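Side-chain contacts in adenine Deaminase (Enterococcus faecalis, PDB 2ICS), which deacetylates acetyl-(R)-mandelate with very low efficiency in vitro, as a binuclear zinc esterase of the amidohydrolase kind, and carries adenine in its pocket here: residues H60-C63 with L69-D72; L138-I143 with Q177-E182; T168-A173 with D197-L202; L172-Q177 with K205-T210; L317-T322 with G326-L331. One frame throughout, in Å; residues are numbered along the deposited sequence.

Contact 1 (H60-C63 with L69-D72). With ZN (zinc ion), chain B; ADE (adenine), chain D.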
# COMPACT_ATOMS: atom_id res chain seq x y z
N HIS A 60 -2.51 -0.40 0.84
CA HIS A 60 -3.43 -0.35 1.97
C HIS A 60 -4.34 0.84 1.72
O HIS A 60 -4.01 1.98 2.02
CB HIS A 60 -2.72 -0.22 3.32
CG HIS A 60 -3.65 -0.35 4.48
ND1 HIS A 60 -3.28 -0.84 5.72
CD2 HIS A 60 -4.96 -0.03 4.59
CE1 HIS A 60 -4.36 -0.80 6.52
NE2 HIS A 60 -5.41 -0.31 5.89
N VAL A 61 -5.52 0.52 1.19
CA VAL A 61 -6.50 1.53 0.83
C VAL A 61 -7.93 1.09 1.17
O VAL A 61 -8.17 -0.08 1.45
CB VAL A 61 -6.37 1.79 -0.69
CG1 VAL A 61 -7.67 2.25 -1.27
CG2 VAL A 61 -5.26 2.80 -0.94
N HIS A 62 -8.86 2.04 1.14
CA HIS A 62 -10.26 1.76 1.37
C HIS A 62 -11.03 2.56 0.32
O HIS A 62 -11.25 3.76 0.45
CB HIS A 62 -10.65 2.17 2.79
CG HIS A 62 -10.05 1.29 3.84
ND1 HIS A 62 -10.40 -0.03 4.01
CD2 HIS A 62 -9.03 1.52 4.71
CE1 HIS A 62 -9.59 -0.56 4.95
NE2 HIS A 62 -8.75 0.34 5.40
N CYS A 63 -11.39 1.87 -0.76
CA CYS A 63 -12.07 2.52 -1.86
C CYS A 63 -13.36 1.88 -2.39
O CYS A 63 -13.64 1.97 -3.59
CB CYS A 63 -11.09 2.71 -3.02
SG CYS A 63 -10.33 1.19 -3.61
N LEU A 69 -19.02 4.58 6.30
CA LEU A 69 -18.14 5.71 6.58
C LEU A 69 -16.75 5.52 5.99
O LEU A 69 -16.17 6.44 5.42
CB LEU A 69 -18.02 5.91 8.09
CG LEU A 69 -19.28 5.78 8.94
CD1 LEU A 69 -18.96 6.18 10.38
CD2 LEU A 69 -20.39 6.66 8.39
N TYR A 70 -16.24 4.30 6.14
CA TYR A 70 -14.92 3.92 5.66
C TYR A 70 -14.95 3.67 4.15
O TYR A 70 -15.10 2.54 3.71
CB TYR A 70 -14.51 2.64 6.41
CG TYR A 70 -13.10 2.62 6.97
CD1 TYR A 70 -12.62 3.66 7.76
CD2 TYR A 70 -12.26 1.53 6.73
CE1 TYR A 70 -11.32 3.62 8.29
CE2 TYR A 70 -10.97 1.48 7.26
CZ TYR A 70 -10.51 2.53 8.03
OH TYR A 70 -9.23 2.49 8.52
N TYR A 71 -14.79 4.73 3.35
CA TYR A 71 -14.83 4.60 1.90
C TYR A 71 -14.14 5.76 1.18
O TYR A 71 -13.71 6.73 1.79
CB TYR A 71 -16.29 4.56 1.43
CG TYR A 71 -16.94 5.93 1.44
CD1 TYR A 71 -16.95 6.73 0.30
CD2 TYR A 71 -17.47 6.45 2.62
CE1 TYR A 71 -17.47 8.03 0.33
CE2 TYR A 71 -17.98 7.75 2.66
CZ TYR A 71 -17.98 8.54 1.52
OH TYR A 71 -18.44 9.84 1.56
N ASP A 72 -14.06 5.64 -0.15
CA ASP A 72 -13.51 6.68 -1.00
C ASP A 72 -13.73 6.29 -2.45
O ASP A 72 -14.24 5.20 -2.73
CB ASP A 72 -12.01 6.90 -0.75
CG ASP A 72 -11.60 8.35 -0.96
OD1 ASP A 72 -12.21 9.01 -1.84
OD2 ASP A 72 -10.68 8.83 -0.26
ZN ZN B . -7.33 0.36 6.80
N9 ADE D . -9.85 1.86 15.17
C8 ADE D . -8.64 1.26 15.35
N7 ADE D . -8.08 1.01 14.20
C5 ADE D . -8.90 1.42 13.20
C6 ADE D . -8.85 1.41 11.77
N6 ADE D . -7.75 0.89 11.11
N1 ADE D . -9.89 1.93 11.08
C2 ADE D . -10.97 2.45 11.70
N3 ADE D . -11.05 2.47 13.04
C4 ADE D . -10.06 1.98 13.81
O HOH W 1 -6.52 0.88 8.57
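His62 and Tyr70 meet across the contact beside a zinc ion, for which His60 is the second ligand from the same segment. At the corner near the end of strand 51-61, His60 binds the metal through NE2, 2.2 Å from zinc; its CG is anti to the backbone N (chi1 -172°), which carries the imidazole to the metal, and its ND1 bonds Thr210 OG1. His62 puts NE2 2.0 Å from the same zinc ion, while its ND1 is held by Thr91 OG1, which fixes the ring's rotation. This is the His-X-His motif after the first barrel strand of the amidohydrolase superfamily; Asp272 and the carbamate of Lys154 complete the site, and water 1 lies 2.0 Å from zinc. CE2 of Tyr70 lies over the centre of one face of the His62 ring, 3.1 Å from His62 NE2, the two planes 46° apart. Beyond the ring, Tyr70 OH comes within 2.7 Å of adenine N1, so one tyrosine touches both a zinc ligand and the bound base. At Cys63 the contact passes to the backbone: its CA-H faces Asp72 O, CA to O 3.6 Å, while the Asp72 carboxylate turns to Arg278.

Contact 2 (L138-I143 with Q177-E182)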
# COMPACT_ATOMS: atom_id res chain seq x y z
N LEU A 138 -16.64 -19.33 3.11
CA LEU A 138 -17.02 -18.15 2.34
C LEU A 138 -15.82 -17.42 1.77
O LEU A 138 -15.88 -16.88 0.66
CB LEU A 138 -17.85 -17.19 3.20
CG LEU A 138 -19.15 -17.74 3.80
CD1 LEU A 138 -19.93 -16.59 4.42
CD2 LEU A 138 -19.97 -18.43 2.72
N VAL A 139 -14.72 -17.41 2.51
CA VAL A 139 -13.51 -16.74 2.03
C VAL A 139 -12.93 -17.51 0.86
O VAL A 139 -12.55 -16.91 -0.15
CB VAL A 139 -12.45 -16.62 3.16
CG1 VAL A 139 -11.16 -16.06 2.59
CG2 VAL A 139 -12.97 -15.71 4.26
N LYS A 140 -12.87 -18.83 0.99
CA LYS A 140 -12.35 -19.69 -0.07
C LYS A 140 -13.12 -19.48 -1.36
O LYS A 140 -12.53 -19.39 -2.44
CB LYS A 140 -12.44 -21.16 0.35
CG LYS A 140 -12.17 -22.14 -0.78
CD LYS A 140 -10.88 -22.92 -0.59
CE LYS A 140 -11.03 -24.00 0.46
NZ LYS A 140 -9.83 -24.87 0.50
N LYS A 141 -14.44 -19.40 -1.25
CA LYS A 141 -15.29 -19.20 -2.42
C LYS A 141 -14.99 -17.88 -3.11
O LYS A 141 -14.99 -17.80 -4.34
CB LYS A 141 -16.77 -19.26 -2.02
CG LYS A 141 -17.19 -20.63 -1.52
CD LYS A 141 -18.68 -20.70 -1.21
CE LYS A 141 -19.06 -22.08 -0.68
NZ LYS A 141 -20.49 -22.15 -0.25
N ALA A 142 -14.74 -16.83 -2.33
CA ALA A 142 -14.45 -15.53 -2.93
C ALA A 142 -13.13 -15.61 -3.70
O ALA A 142 -13.03 -15.13 -4.82
CB ALA A 142 -14.37 -14.46 -1.85
N ILE A 143 -12.14 -16.24 -3.08
CA ILE A 143 -10.83 -16.38 -3.70
C ILE A 143 -10.89 -17.16 -5.01
O ILE A 143 -10.17 -16.85 -5.96
CB ILE A 143 -9.83 -17.05 -2.72
CG1 ILE A 143 -9.58 -16.11 -1.54
CG2 ILE A 143 -8.53 -17.39 -3.43
CD1 ILE A 143 -8.62 -16.66 -0.50
N GLN A 177 -5.43 -19.08 5.39
CA GLN A 177 -4.29 -18.86 4.50
C GLN A 177 -3.79 -20.22 4.03
O GLN A 177 -3.50 -20.42 2.85
CB GLN A 177 -3.17 -18.12 5.24
CG GLN A 177 -1.91 -17.89 4.39
CD GLN A 177 -0.82 -17.12 5.14
OE1 GLN A 177 -0.35 -17.55 6.20
NE2 GLN A 177 -0.42 -15.98 4.59
N GLN A 178 -3.70 -21.15 4.98
CA GLN A 178 -3.26 -22.50 4.70
C GLN A 178 -4.19 -23.17 3.69
O GLN A 178 -3.75 -23.90 2.80
CB GLN A 178 -3.25 -23.31 6.00
CG GLN A 178 -2.69 -24.72 5.88
CD GLN A 178 -1.18 -24.74 5.77
OE1 GLN A 178 -0.61 -24.17 4.84
NE2 GLN A 178 -0.53 -25.39 6.73
N GLU A 179 -5.49 -22.91 3.83
CA GLU A 179 -6.49 -23.49 2.95
C GLU A 179 -6.57 -22.87 1.55
O GLU A 179 -7.27 -23.39 0.68
CB GLU A 179 -7.87 -23.40 3.61
CG GLU A 179 -8.05 -24.32 4.81
CD GLU A 179 -9.38 -24.09 5.53
OE1 GLU A 179 -10.43 -24.09 4.86
OE2 GLU A 179 -9.36 -23.92 6.77
N ASN A 180 -5.85 -21.77 1.33
CA ASN A 180 -5.88 -21.12 0.03
C ASN A 180 -4.50 -20.83 -0.57
O ASN A 180 -4.19 -19.69 -0.93
CB ASN A 180 -6.70 -19.82 0.11
CG ASN A 180 -8.14 -20.07 0.53
OD1 ASN A 180 -8.40 -20.50 1.66
ND2 ASN A 180 -9.07 -19.80 -0.37
N GLN A 181 -3.69 -21.87 -0.67
CA GLN A 181 -2.36 -21.78 -1.26
C GLN A 181 -1.46 -20.70 -0.67
O GLN A 181 -0.73 -20.03 -1.41
CB GLN A 181 -2.49 -21.56 -2.77
CG GLN A 181 -3.59 -22.39 -3.43
CD GLN A 181 -3.42 -23.89 -3.19
OE1 GLN A 181 -2.46 -24.50 -3.66
NE2 GLN A 181 -4.36 -24.48 -2.46
N GLU A 182 -1.51 -20.53 0.64
CA GLU A 182 -0.68 -19.53 1.31
C GLU A 182 -0.89 -18.12 0.76
O GLU A 182 0.06 -17.36 0.61
CB GLU A 182 0.80 -19.91 1.18
CG GLU A 182 1.18 -21.15 1.97
CD GLU A 182 1.05 -20.93 3.47
OE1 GLU A 182 1.72 -20.03 4.00
OE2 GLU A 182 0.27 -21.67 4.10
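Helix 136-145 and the turn that follows helix 168-178 come together most closely at Lys140 and Asn180, whose CA atoms are 6.6 Å apart. Asn180 fills the gap between them. Its side chain leaves the turn with CG beside the backbone N (chi1 -60°), and this sends the flat amide end in between the Lys140 and Ile143 side chains, one helical turn apart. From the Ile143 side, the CD1 methyl lies against that amide, 3.6 Å from Asn180 CG and 3.7 Å from Asn180 CB. On the Lys140 side the aliphatic chain runs past the same group, with CD 4.1 Å from Asn180 CG. Which end of the amide carries the nitrogen is uncertain, so the fit is best read as packing of a flat group against aliphatic carbon.

The polar part of the contact belongs to Lys140. Its chain is bent at chi2 (112°) and again at chi3, which swings NZ over to the backbone of the turn, where it donates to Glu179 O at 3.0 Å. The ammonium lies 22° out of the carbonyl plane. Glu179 OE1 is 4.5 Å from Lys140 NZ, too long for a salt bridge, though its charge probably still favours the lysine; Glu179 OE2 is bonded to Gln175 NE2.

All this is outer-layer packing, away from the zinc site. Ile143 continues inward onto Ile183, in the loop leading to strand 186-189, and deeper between the two helices Val139 packs against Ile176.

Contact 3 (T168-A173 with D197-L202)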
# COMPACT_ATOMS: atom_id res chain seq x y z
N THR A 168 -7.81 -15.53 18.78
CA THR A 168 -8.50 -16.53 17.97
C THR A 168 -8.75 -16.15 16.51
O THR A 168 -8.61 -16.99 15.62
CB THR A 168 -9.85 -16.93 18.61
OG1 THR A 168 -9.64 -17.31 19.98
CG2 THR A 168 -10.47 -18.10 17.87
N PRO A 169 -9.12 -14.89 16.24
CA PRO A 169 -9.37 -14.49 14.85
C PRO A 169 -8.14 -14.64 13.95
O PRO A 169 -8.26 -14.98 12.77
CB PRO A 169 -9.82 -13.04 14.98
CG PRO A 169 -10.51 -13.03 16.32
CD PRO A 169 -9.54 -13.81 17.16
N LEU A 170 -6.96 -14.37 14.51
CA LEU A 170 -5.73 -14.49 13.75
C LEU A 170 -5.43 -15.95 13.43
O LEU A 170 -5.00 -16.27 12.32
CB LEU A 170 -4.56 -13.86 14.52
CG LEU A 170 -3.19 -13.84 13.82
CD1 LEU A 170 -3.29 -13.15 12.46
CD2 LEU A 170 -2.17 -13.13 14.70
N GLU A 171 -5.67 -16.84 14.39
CA GLU A 171 -5.42 -18.26 14.15
C GLU A 171 -6.28 -18.71 12.98
O GLU A 171 -5.83 -19.46 12.12
CB GLU A 171 -5.79 -19.11 15.38
CG GLU A 171 -4.90 -18.92 16.58
CD GLU A 171 -5.19 -19.95 17.65
OE1 GLU A 171 -5.01 -21.16 17.38
OE2 GLU A 171 -5.61 -19.56 18.76
N LEU A 172 -7.53 -18.24 12.96
CA LEU A 172 -8.46 -18.57 11.89
C LEU A 172 -7.91 -18.00 10.57
O LEU A 172 -8.03 -18.62 9.52
CB LEU A 172 -9.84 -17.97 12.17
CG LEU A 172 -10.65 -18.53 13.34
CD1 LEU A 172 -11.97 -17.77 13.44
CD2 LEU A 172 -10.92 -20.02 13.14
N ALA A 173 -7.31 -16.81 10.65
CA ALA A 173 -6.75 -16.17 9.46
C ALA A 173 -5.61 -17.03 8.91
O ALA A 173 -5.53 -17.26 7.70
CB ALA A 173 -6.24 -14.77 9.81
N ASP A 197 3.16 -8.95 20.97
CA ASP A 197 4.00 -10.14 20.98
C ASP A 197 3.24 -11.40 20.61
O ASP A 197 3.77 -12.29 19.95
CB ASP A 197 4.67 -10.30 22.35
CG ASP A 197 3.67 -10.28 23.50
OD1 ASP A 197 2.87 -9.33 23.57
OD2 ASP A 197 3.71 -11.20 24.33
N GLU A 198 1.98 -11.47 21.04
CA GLU A 198 1.15 -12.63 20.75
C GLU A 198 0.80 -12.64 19.26
O GLU A 198 0.70 -13.70 18.65
CB GLU A 198 -0.13 -12.55 21.60
CG GLU A 198 -0.94 -13.83 21.67
CD GLU A 198 -2.13 -13.72 22.61
OE1 GLU A 198 -2.83 -14.74 22.80
OE2 GLU A 198 -2.37 -12.62 23.15
N ILE A 199 0.63 -11.46 18.69
CA ILE A 199 0.31 -11.31 17.27
C ILE A 199 1.51 -11.64 16.40
O ILE A 199 1.42 -12.42 15.45
CB ILE A 199 -0.14 -9.87 16.96
CG1 ILE A 199 -1.46 -9.57 17.67
CG2 ILE A 199 -0.28 -9.68 15.46
CD1 ILE A 199 -1.93 -8.15 17.50
N LEU A 200 2.65 -11.03 16.73
CA LEU A 200 3.88 -11.24 15.98
C LEU A 200 4.34 -12.68 16.03
O LEU A 200 4.92 -13.19 15.08
CB LEU A 200 4.98 -10.32 16.52
CG LEU A 200 4.79 -8.81 16.28
CD1 LEU A 200 5.88 -8.04 16.99
CD2 LEU A 200 4.85 -8.52 14.80
N ALA A 201 4.06 -13.35 17.15
CA ALA A 201 4.45 -14.74 17.33
C ALA A 201 3.77 -15.67 16.33
O ALA A 201 4.35 -16.68 15.92
CB ALA A 201 4.13 -15.18 18.75
N LEU A 202 2.54 -15.35 15.94
CA LEU A 202 1.81 -16.19 15.00
C LEU A 202 2.08 -15.87 13.53
O LEU A 202 1.79 -16.68 12.64
CB LEU A 202 0.31 -16.12 15.28
CG LEU A 202 -0.21 -16.95 16.46
CD1 LEU A 202 0.39 -16.47 17.77
CD2 LEU A 202 -1.73 -16.85 16.50
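Leu170 lays its CD2 methyl against the neighbouring helix between Ile199 and Leu202, residues one helical turn apart. That single methyl does most of the work: it lies 3.7 Å from the carbonyl oxygen Ile199 O, 4.0 Å from Ile199 CG2 and 3.9 Å from Leu202 CB. With CG placed opposite the backbone N (chi1 -177°), the leucine extends straight across toward helix 196-202 and the methyl ends up lodged against both backbone and side chain.

Leu202 answers from the other helix. Its CB meets Leu170, and its CD2 carries on to the next residue of the first helix, reaching the aliphatic part of Glu171, 3.8 Å from CG. The two chains pass at a slant, carbon against carbon. The carboxylate of Glu171 lies beyond this apolar patch.

The helical segments run almost parallel, 11° apart, with their axes 10.5 Å from each other at the closest point. The gap is bridged chiefly by Leu170 and Leu202.

Both helices belong to the outer layer of the TIM barrel, and between them in the chain comes strand 186-189, as expected of successive beta-alpha units. Leu170 and Ile199 both rest on Val187 of that strand and on Met157 of strand 156-157, while Leu200 turns the other way, onto Phe231 of helix 230-237.

Contact 4 (L172-Q177 with K205-T210)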
# COMPACT_ATOMS: atom_id res chain seq x y z
N LEU A 172 -7.53 -18.24 12.96
CA LEU A 172 -8.46 -18.57 11.89
C LEU A 172 -7.91 -18.00 10.57
O LEU A 172 -8.03 -18.62 9.52
CB LEU A 172 -9.84 -17.97 12.17
CG LEU A 172 -10.65 -18.53 13.34
CD1 LEU A 172 -11.97 -17.77 13.44
CD2 LEU A 172 -10.92 -20.02 13.14
N ALA A 173 -7.31 -16.81 10.65
CA ALA A 173 -6.75 -16.17 9.46
C ALA A 173 -5.61 -17.03 8.91
O ALA A 173 -5.53 -17.26 7.70
CB ALA A 173 -6.24 -14.77 9.81
N LYS A 174 -4.74 -17.52 9.79
CA LYS A 174 -3.64 -18.36 9.35
C LYS A 174 -4.15 -19.68 8.76
O LYS A 174 -3.57 -20.21 7.81
CB LYS A 174 -2.69 -18.64 10.52
CG LYS A 174 -1.94 -17.39 11.00
CD LYS A 174 -1.02 -16.83 9.92
CE LYS A 174 0.17 -17.74 9.66
NZ LYS A 174 1.02 -17.28 8.52
N GLN A 175 -5.24 -20.21 9.31
CA GLN A 175 -5.82 -21.46 8.82
C GLN A 175 -6.37 -21.23 7.41
O GLN A 175 -6.13 -22.02 6.50
CB GLN A 175 -6.95 -21.91 9.74
CG GLN A 175 -7.74 -23.11 9.25
CD GLN A 175 -9.00 -23.35 10.06
OE1 GLN A 175 -8.95 -23.49 11.28
NE2 GLN A 175 -10.15 -23.39 9.38
N ILE A 176 -7.11 -20.13 7.26
CA ILE A 176 -7.69 -19.76 5.97
C ILE A 176 -6.58 -19.57 4.94
O ILE A 176 -6.77 -19.86 3.75
CB ILE A 176 -8.48 -18.44 6.09
CG1 ILE A 176 -9.68 -18.65 7.03
CG2 ILE A 176 -8.93 -17.97 4.71
CD1 ILE A 176 -10.42 -17.38 7.35
N GLN A 177 -5.43 -19.08 5.39
CA GLN A 177 -4.29 -18.86 4.50
C GLN A 177 -3.79 -20.22 4.03
O GLN A 177 -3.50 -20.42 2.85
CB GLN A 177 -3.17 -18.12 5.24
CG GLN A 177 -1.91 -17.89 4.39
CD GLN A 177 -0.82 -17.12 5.14
OE1 GLN A 177 -0.35 -17.55 6.20
NE2 GLN A 177 -0.42 -15.98 4.59
N LYS A 205 7.19 -15.14 7.84
CA LYS A 205 7.78 -14.40 6.74
C LYS A 205 6.74 -14.32 5.63
O LYS A 205 6.10 -15.33 5.31
CB LYS A 205 9.02 -15.11 6.21
CG LYS A 205 9.65 -14.43 5.01
CD LYS A 205 10.80 -15.25 4.44
CE LYS A 205 11.39 -14.58 3.21
NZ LYS A 205 12.50 -15.37 2.60
N GLY A 206 6.55 -13.14 5.06
CA GLY A 206 5.57 -12.99 4.00
C GLY A 206 4.28 -12.36 4.48
O GLY A 206 3.56 -11.74 3.70
N ASP A 207 3.97 -12.54 5.76
CA ASP A 207 2.76 -11.94 6.32
C ASP A 207 3.04 -10.46 6.44
O ASP A 207 4.13 -10.06 6.85
CB ASP A 207 2.44 -12.53 7.70
CG ASP A 207 1.96 -13.99 7.63
OD1 ASP A 207 1.33 -14.36 6.62
OD2 ASP A 207 2.22 -14.75 8.59
N VAL A 208 2.07 -9.64 6.07
CA VAL A 208 2.24 -8.20 6.10
C VAL A 208 1.68 -7.56 7.36
O VAL A 208 0.49 -7.68 7.65
CB VAL A 208 1.59 -7.54 4.85
CG1 VAL A 208 1.86 -6.04 4.83
CG2 VAL A 208 2.11 -8.20 3.57
N LEU A 209 2.55 -6.88 8.10
CA LEU A 209 2.16 -6.19 9.32
C LEU A 209 1.93 -4.73 8.96
O LEU A 209 2.89 -4.00 8.74
CB LEU A 209 3.29 -6.29 10.35
CG LEU A 209 3.07 -5.56 11.68
CD1 LEU A 209 2.10 -6.38 12.51
CD2 LEU A 209 4.40 -5.38 12.42
N THR A 210 0.67 -4.29 8.89
CA THR A 210 0.41 -2.90 8.54
C THR A 210 0.28 -2.05 9.82
O THR A 210 0.10 -2.59 10.92
CB THR A 210 -0.84 -2.79 7.61
OG1 THR A 210 -0.86 -1.51 6.97
CG2 THR A 210 -2.12 -3.01 8.39
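An outer helix of the TIM barrel is tied here to the entry of a barrel strand: helix 168-178 meets the loop leading into strand 208-210 through a lysine-aspartate salt bridge flanked by a glutamine. Lys174 and the buried Asp207 approach from opposite directions, and Lys174 NZ stands 2.8 Å from Asp207 OD2, on the syn lone pair of that oxygen. Bends at chi2 (-64°) and chi3 of the lysine curl its chain round so that the ammonium arrives there. The other oxygen is taken by Gln177, whose NE2 gives a fairly straight bond of 3.1 Å to Asp207 OD1, nearly along the C-O axis. Amide and carboxylate lie almost coplanar, 17° apart. Strand 208-210 belongs to the parallel barrel wall, between strands 186-189 and 241-243. The ring of interactions closes within the helix: Lys174 NZ also donates to Gln177 OE1 at 2.7 Å, in the plane of that carbonyl, so both ends of the amide are engaged and its rotation is fixed. Glu204 adds a second acid to the ammonium, while its backbone N bonds Asp207 OD2; Gln177 NE2 is shared with Ile183 O.

Contact 5 (L317-T322 with G326-L331)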
# COMPACT_ATOMS: atom_id res chain seq x y z
N LEU A 317 1.94 -9.20 -7.37
CA LEU A 317 1.47 -8.54 -8.57
C LEU A 317 2.66 -8.72 -9.53
O LEU A 317 3.45 -7.80 -9.76
CB LEU A 317 1.19 -7.05 -8.31
CG LEU A 317 0.06 -6.70 -7.34
CD1 LEU A 317 -1.22 -7.44 -7.72
CD2 LEU A 317 0.47 -7.09 -5.94
N THR A 318 2.78 -9.94 -10.04
CA THR A 318 3.86 -10.34 -10.94
C THR A 318 4.02 -9.47 -12.18
O THR A 318 5.12 -9.34 -12.71
CB THR A 318 3.68 -11.80 -11.41
OG1 THR A 318 2.42 -11.94 -12.09
CG2 THR A 318 3.69 -12.75 -10.21
N GLN A 319 2.93 -8.87 -12.64
CA GLN A 319 2.96 -8.04 -13.83
C GLN A 319 3.19 -6.55 -13.57
O GLN A 319 3.19 -5.75 -14.51
CB GLN A 319 1.65 -8.23 -14.61
CG GLN A 319 1.74 -9.20 -15.79
CD GLN A 319 2.66 -10.38 -15.53
OE1 GLN A 319 2.41 -11.20 -14.65
NE2 GLN A 319 3.74 -10.45 -16.30
N LYS A 320 3.40 -6.17 -12.31
CA LYS A 320 3.60 -4.76 -11.97
C LYS A 320 4.78 -4.53 -11.01
O LYS A 320 5.44 -5.47 -10.59
CB LYS A 320 2.31 -4.21 -11.35
CG LYS A 320 1.08 -4.47 -12.22
CD LYS A 320 -0.20 -3.94 -11.59
CE LYS A 320 -1.41 -4.27 -12.44
NZ LYS A 320 -1.35 -3.64 -13.79
N GLY A 321 5.05 -3.26 -10.70
CA GLY A 321 6.12 -2.95 -9.77
C GLY A 321 7.49 -2.60 -10.32
O GLY A 321 8.28 -1.97 -9.62
N THR A 322 7.79 -3.01 -11.55
CA THR A 322 9.08 -2.73 -12.15
C THR A 322 8.97 -2.38 -13.62
O THR A 322 7.97 -2.68 -14.27
CB THR A 322 10.04 -3.93 -12.03
OG1 THR A 322 9.47 -5.06 -12.69
CG2 THR A 322 10.30 -4.27 -10.57
N GLY A 326 7.77 -6.92 -20.86
CA GLY A 326 6.78 -7.96 -20.65
C GLY A 326 5.81 -7.58 -19.55
O GLY A 326 4.72 -8.14 -19.45
N LYS A 327 6.20 -6.62 -18.71
CA LYS A 327 5.34 -6.17 -17.63
C LYS A 327 4.30 -5.15 -18.07
O LYS A 327 4.45 -4.50 -19.11
CB LYS A 327 6.17 -5.59 -16.48
CG LYS A 327 6.68 -6.63 -15.50
CD LYS A 327 6.85 -6.02 -14.12
CE LYS A 327 7.25 -7.05 -13.08
NZ LYS A 327 8.57 -7.67 -13.42
N ASP A 328 3.25 -5.01 -17.27
CA ASP A 328 2.18 -4.07 -17.57
C ASP A 328 2.72 -2.65 -17.69
O ASP A 328 3.60 -2.23 -16.92
CB ASP A 328 1.09 -4.14 -16.50
CG ASP A 328 0.32 -5.46 -16.55
OD1 ASP A 328 0.47 -6.20 -17.55
OD2 ASP A 328 -0.45 -5.74 -15.60
N ALA A 329 2.18 -1.91 -18.65
CA ALA A 329 2.61 -0.54 -18.88
C ALA A 329 1.96 0.45 -17.92
O ALA A 329 1.05 1.21 -18.29
CB ALA A 329 2.32 -0.14 -20.33
N ASP A 330 2.41 0.42 -16.67
CA ASP A 330 1.93 1.34 -15.64
C ASP A 330 3.16 2.14 -15.22
O ASP A 330 4.18 1.56 -14.84
CB ASP A 330 1.38 0.60 -14.42
CG ASP A 330 0.13 -0.20 -14.73
OD1 ASP A 330 -0.53 0.08 -15.76
OD2 ASP A 330 -0.20 -1.10 -13.93
N LEU A 331 3.07 3.46 -15.29
CA LEU A 331 4.19 4.31 -14.93
C LEU A 331 3.73 5.59 -14.25
O LEU A 331 2.61 6.05 -14.46
CB LEU A 331 5.00 4.72 -16.16
CG LEU A 331 5.69 3.66 -17.03
CD1 LEU A 331 4.67 2.91 -17.87
CD2 LEU A 331 6.69 4.37 -17.93
O HOH W 2 5.28 -3.03 -14.30
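One ammonium group holds two aspartates of the opposite segment: Lys320 NZ lies 2.8 Å from Asp330 OD2 and 2.9 Å from Asp328 OD2. The two carboxylates receive it differently, Asp330 on the syn side and Asp328 on the anti side, and in both the nitrogen stands somewhat out of the carboxylate plane. Lys320 runs extended as far as CE and then bends at chi4 (-62°), which turns NZ in between the acids. The single lysine probably offsets much of the charge of the pair; Asp330 OD1 has its own donor in Gly365 N. Gln319 lays its CB against Asp328 OD2, 3.4 Å away, and its carbonyl O accepts from Asp328 N at 2.9 Å. Lys327 runs alongside the turn: CE comes within 3.1 Å of Thr318 O, and NZ, 2.9 Å from Thr322 OG1, bridges to Glu324, whose carboxylate Thr322 OG1 also bonds. Water 2 lies between Thr322 O (2.7 Å) and Asp328 O (3.2 Å). Leu317 to Lys320 form a type I beta turn, and the whole is a compact loop linking helix 309-314 to strand 331-344, which lies antiparallel beside strand 51-61; its backbone also bonds Ile29 of strand 28-33.

Overall arrangement
Following the chain from the N terminus, contact 1 comes first and closes a short loop after strand 51-61, at the zinc site. Contacts 2, 3 and 4 then gather on helix 168-178: its C-terminal end meets helix 136-145, its start meets helix 196-202, and its middle meets the approach to strand 208-210. Contact 2 crosses contacts 3 and 4 along the chain, while those two set out from the same helix and lie only about 8 Å apart between centres. Through a probable hydrogen bond of Thr210, contact 4 reaches back to His60 of contact 1, linking outer layer to metal site. Contact 5 comes last, a short local loop about 24 Å from contact 1 between centres, leading into strand 331-344.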